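Local coordinates for arginine decarboxylase, A207R protein (Paramecium bursaria Chlorella virus 1, PDB 2NVA) that catalyses the pyridoxal 5'-phosphate-dependent decarboxylation of arginine, giving agmatine, at residues 149-152 with 153-157; 190-193 with 194-198. One frame throughout, in Å; residues are numbered along the deposited sequence.

Contact 1: residues 149-152 with 153-157; sequences FGAN and EDEIR
A type I turn, Asn-152 to Glu-155, leads the chain into helix 156-165 of the pyridoxal-binding TIM barrel. Two bonds tie its ends together. Glu-155 N donates to Asn-152 O at 3.0 Å, coming from above the carbonyl plane rather than along a lone pair. In return, Glu-155 OE2 takes the backbone N-H of Asn-152 at 2.9 Å in a fairly straight bond (162°). This bond uses the anti lone pair of OE2, the one facing away from OE1. The first torsion of Glu-155 (chi1 49°) sets CG between its own N and carbonyl carbon, and the extended chain then carries the carboxylate back along the turn. On the way CG of Glu-155 passes 3.2 Å from Asn-152 O. The planes of the Asn-152 amide and the Glu-155 carboxylate are only 18° apart. A water joins the side chains of Asn-152 and Asp-154: ND2 of Asn-152 donates a hydrogen bond to it at 2.9 Å, and the water donates to OD2 of Asp-154 at 3.0 Å. On the buried side, CD1 of Ile-156 presses tightly on CB of Ala-151 at 3.5 Å. Arg-274 of the second subunit forms a salt bridge to Glu-155 OE2 and a hydrogen bond to Gly-150 O. OE2 thus serves both the turn and the dimer interface, and a backbone N-H plus a guanidinium would be expected to keep this carboxylate ionised.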
loop_
_atom_site.group_PDB
_atom_site.type_symbol
_atom_site.label_atom_id
_atom_site.label_comp_id
_atom_site.label_asym_id
_atom_site.label_seq_id
_atom_site.Cartn_x
_atom_site.Cartn_y
_atom_site.Cartn_z
ATOM N N PHE A 149 3.367 19.486 5.840
ATOM C CA PHE A 149 4.728 20.015 5.734
ATOM C C PHE A 149 4.768 21.492 5.386
ATOM O O PHE A 149 3.902 21.978 4.656
ATOM C CB PHE A 149 5.511 19.236 4.670
ATOM C CG PHE A 149 5.735 17.787 5.021
ATOM C CD1 PHE A 149 6.563 17.442 6.088
ATOM C CD2 PHE A 149 5.114 16.780 4.298
ATOM C CE1 PHE A 149 6.784 16.115 6.420
ATOM C CE2 PHE A 149 5.332 15.453 4.623
ATOM C CZ PHE A 149 6.170 15.120 5.684
ATOM N N GLY A 150 5.795 22.185 5.876
ATOM C CA GLY A 150 6.042 23.567 5.499
ATOM C C GLY A 150 5.590 24.543 6.563
ATOM O O GLY A 150 4.516 24.391 7.149
ATOM N N ALA A 151 6.416 25.560 6.792
ATOM C CA ALA A 151 6.114 26.600 7.771
ATOM C C ALA A 151 5.096 27.590 7.209
ATOM O O ALA A 151 5.138 27.948 6.027
ATOM C CB ALA A 151 7.383 27.331 8.160
ATOM N N ASN A 152 4.196 28.040 8.076
ATOM C CA ASN A 152 3.232 29.067 7.725
ATOM C C ASN A 152 3.914 30.426 7.695
ATOM O O ASN A 152 4.948 30.615 8.353
ATOM C CB ASN A 152 2.090 29.080 8.742
ATOM C CG ASN A 152 1.305 27.798 8.732
ATOM O OD1 ASN A 152 0.983 27.272 7.668
ATOM N ND2 ASN A 152 0.972 27.295 9.916
ATOM N N GLU A 153 3.338 31.372 6.948
ATOM C CA GLU A 153 3.983 32.681 6.788
ATOM C C GLU A 153 4.282 33.325 8.149
ATOM O O GLU A 153 5.330 33.967 8.332
ATOM C CB GLU A 153 3.162 33.631 5.911
ATOM C CG GLU A 153 3.990 34.833 5.418
ATOM C CD GLU A 153 3.150 35.973 4.880
ATOM O OE1 GLU A 153 2.303 35.745 3.986
ATOM O OE2 GLU A 153 3.327 37.116 5.355
ATOM N N ASP A 154 3.382 33.129 9.110
ATOM C CA ASP A 154 3.511 33.802 10.392
ATOM C C ASP A 154 4.599 33.245 11.326
ATOM O O ASP A 154 4.898 33.845 12.351
ATOM C CB ASP A 154 2.159 33.886 11.099
ATOM C CG ASP A 154 1.597 32.529 11.500
ATOM O OD1 ASP A 154 0.402 32.490 11.848
ATOM O OD2 ASP A 154 2.304 31.495 11.498
ATOM N N GLU A 155 5.189 32.106 10.984
ATOM C CA GLU A 155 6.257 31.580 11.824
ATOM C C GLU A 155 7.636 31.624 11.165
ATOM O O GLU A 155 8.612 31.184 11.771
ATOM C CB GLU A 155 5.937 30.172 12.297
ATOM C CG GLU A 155 5.502 29.287 11.193
ATOM C CD GLU A 155 5.131 27.873 11.623
ATOM O OE1 GLU A 155 5.271 27.517 12.825
ATOM O OE2 GLU A 155 4.708 27.111 10.735
ATOM N N ILE A 156 7.704 32.137 9.938
ATOM C CA ILE A 156 8.971 32.205 9.201
ATOM C C ILE A 156 10.057 32.931 10.007
ATOM O O ILE A 156 11.138 32.373 10.239
ATOM C CB ILE A 156 8.813 32.868 7.774
ATOM C CG1 ILE A 156 7.887 32.047 6.839
ATOM C CG2 ILE A 156 10.177 33.063 7.093
ATOM C CD1 ILE A 156 8.117 30.548 6.996
ATOM N N ARG A 157 9.772 34.167 10.438
ATOM C CA ARG A 157 10.780 34.939 11.174
ATOM C C ARG A 157 11.215 34.250 12.473
ATOM O O ARG A 157 12.409 34.172 12.771
ATOM C CB ARG A 157 10.349 36.391 11.430
ATOM C CG ARG A 157 11.567 37.213 11.826
ATOM C CD ARG A 157 11.320 38.679 12.099
ATOM N NE ARG A 157 12.578 39.270 12.558
ATOM C CZ ARG A 157 13.513 39.797 11.769
ATOM N NH1 ARG A 157 13.346 39.846 10.453
ATOM N NH2 ARG A 157 14.616 40.302 12.309
HETATM O O HOH W 1 1.349 28.743 12.393
#

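Contact 2: residues 190-193 with 194-198; sequences AIKS and SKEAF
Ser-194 holds OG beside its own backbone N and opposite its carbonyl carbon (chi1 -66°), which turns the hydroxyl back along the helix to Ala-190. OG of Ser-194 donates to Ala-190 O at 2.8 Å. The backbone N of Ser-194 donates to Ala-190 O as well, at 2.9 Å. The two donors reach this oxygen from opposite faces of its carbonyl plane, so they share the acceptor without competing for one position. The double grip is on Ala-190 O; through it the hydroxyl of buried Ser-194 finds an acceptor within its own helix. Ser-193 has the same first torsion, and its OG makes a hydrogen bond with Arg-189 O, four residues back. Further along, the regular backbone bonds continue from Lys-195 N to Ile-191 O, from Glu-196 N to Lys-192 O and from Ala-197 N to Ser-193 O. On the solvent side, the long side chains of Lys-192 and Glu-196 lean past each other one turn apart. CE of Lys-192 comes to 4.1 Å from OE2 of Glu-196. NZ of Lys-192 lies 5.1 Å from OE2 of Glu-196, too far for a salt bridge, though the opposite charges probably attract weakly. The chain of Lys-195 bends at chi2 and chi4, and its NZ hydrogen-bonds Phe-241 O. Ser-194 and Ala-197 rest on Ile-173 of strand 170-174, while Ile-191 packs on the neighbouring helix 229-241 and on Leu-211 of strand 210-212. This is the amphipathic helix of a beta-alpha-beta crossover in a TIM barrel, joining parallel strands 170-174 and 210-212, with serine hydroxyls bonded to the carbonyl four residues back.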
loop_
_atom_site.group_PDB
_atom_site.type_symbol
_atom_site.label_atom_id
_atom_site.label_comp_id
_atom_site.label_asym_id
_atom_site.label_seq_id
_atom_site.Cartn_x
_atom_site.Cartn_y
_atom_site.Cartn_z
ATOM N N ALA A 190 4.838 30.777 -5.329
ATOM C CA ALA A 190 5.728 30.106 -4.384
ATOM C C ALA A 190 7.128 30.716 -4.410
ATOM O O ALA A 190 7.761 30.877 -3.361
ATOM C CB ALA A 190 5.799 28.618 -4.675
ATOM N N ILE A 191 7.613 31.037 -5.605
ATOM C CA ILE A 191 8.955 31.618 -5.756
ATOM C C ILE A 191 8.978 33.057 -5.207
ATOM O O ILE A 191 9.965 33.480 -4.587
ATOM C CB ILE A 191 9.452 31.520 -7.233
ATOM C CG1 ILE A 191 9.689 30.042 -7.601
ATOM C CG2 ILE A 191 10.729 32.361 -7.468
ATOM C CD1 ILE A 191 9.620 29.734 -9.107
ATOM N N LYS A 192 7.882 33.787 -5.418
ATOM C CA LYS A 192 7.733 35.122 -4.840
ATOM C C LYS A 192 7.748 35.057 -3.306
ATOM O O LYS A 192 8.449 35.837 -2.657
ATOM C CB LYS A 192 6.444 35.793 -5.340
ATOM C CG LYS A 192 6.246 37.216 -4.808
ATOM C CD LYS A 192 4.929 37.826 -5.297
ATOM C CE LYS A 192 4.849 39.302 -4.833
ATOM N NZ LYS A 192 3.638 39.964 -5.428
ATOM N N SER A 193 6.975 34.133 -2.733
ATOM C CA SER A 193 6.938 33.966 -1.278
ATOM C C SER A 193 8.301 33.552 -0.737
ATOM O O SER A 193 8.672 33.915 0.382
ATOM C CB SER A 193 5.891 32.915 -0.880
ATOM O OG SER A 193 4.585 33.359 -1.214
ATOM N N SER A 194 9.032 32.767 -1.525
ATOM C CA SER A 194 10.356 32.302 -1.140
ATOM C C SER A 194 11.352 33.462 -1.074
ATOM O O SER A 194 12.212 33.491 -0.193
ATOM C CB SER A 194 10.850 31.238 -2.119
ATOM O OG SER A 194 10.056 30.064 -2.033
ATOM N N LYS A 195 11.239 34.404 -2.014
ATOM C CA LYS A 195 12.084 35.604 -1.986
ATOM C C LYS A 195 11.809 36.414 -0.722
ATOM O O LYS A 195 12.731 36.966 -0.115
ATOM C CB LYS A 195 11.873 36.457 -3.242
ATOM C CG LYS A 195 12.702 37.760 -3.301
ATOM C CD LYS A 195 14.204 37.499 -3.133
ATOM C CE LYS A 195 15.005 38.814 -3.168
ATOM N NZ LYS A 195 15.048 39.427 -4.538
ATOM N N GLU A 196 10.541 36.484 -0.330
ATOM C CA GLU A 196 10.168 37.192 0.889
ATOM C C GLU A 196 10.758 36.506 2.114
ATOM O O GLU A 196 11.201 37.174 3.047
ATOM C CB GLU A 196 8.648 37.307 1.012
ATOM C CG GLU A 196 8.034 38.208 -0.068
ATOM C CD GLU A 196 6.520 38.113 -0.167
ATOM O OE1 GLU A 196 5.906 37.237 0.500
ATOM O OE2 GLU A 196 5.929 38.927 -0.935
ATOM N N ALA A 197 10.756 35.172 2.118
ATOM C CA ALA A 197 11.395 34.424 3.206
ATOM C C ALA A 197 12.927 34.574 3.193
ATOM O O ALA A 197 13.568 34.671 4.243
ATOM C CB ALA A 197 10.990 32.947 3.140
ATOM N N PHE A 198 13.498 34.581 1.994
ATOM C CA PHE A 198 14.928 34.798 1.782
ATOM C C PHE A 198 15.338 36.123 2.431
ATOM O O PHE A 198 16.358 36.198 3.144
ATOM C CB PHE A 198 15.161 34.865 0.276
ATOM C CG PHE A 198 16.520 34.440 -0.174
ATOM C CD1 PHE A 198 16.790 33.096 -0.436
ATOM C CD2 PHE A 198 17.508 35.399 -0.415
ATOM C CE1 PHE A 198 18.032 32.699 -0.894
ATOM C CE2 PHE A 198 18.769 35.013 -0.880
ATOM C CZ PHE A 198 19.014 33.641 -1.123
#

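In the fold
Contact 1 leads into helix 156-165 and contact 2 lies within helix 184-204, both of the same barrel; their centres are 12 Å apart. They meet directly where Ile-156 CG2 packs on Ala-197 CB at 4.0 Å. A polar link runs nearby: Arg-157 of contact 1 pairs with Glu-200 on helix 184-204, which carries contact 2. Neither contact forms the ligand site. The side chain of Ala-151 is about 14 Å from the bound agmatine-pyridoxal phosphate adduct, and that of Ala-190 about 13 Å. In contact 2 the side chain of Ala-190 is about 9 Å from that of His-176, which binds the cofactor; contact 1 lies away from the cofactor-binding residues. Only contact 1 touches the second subunit.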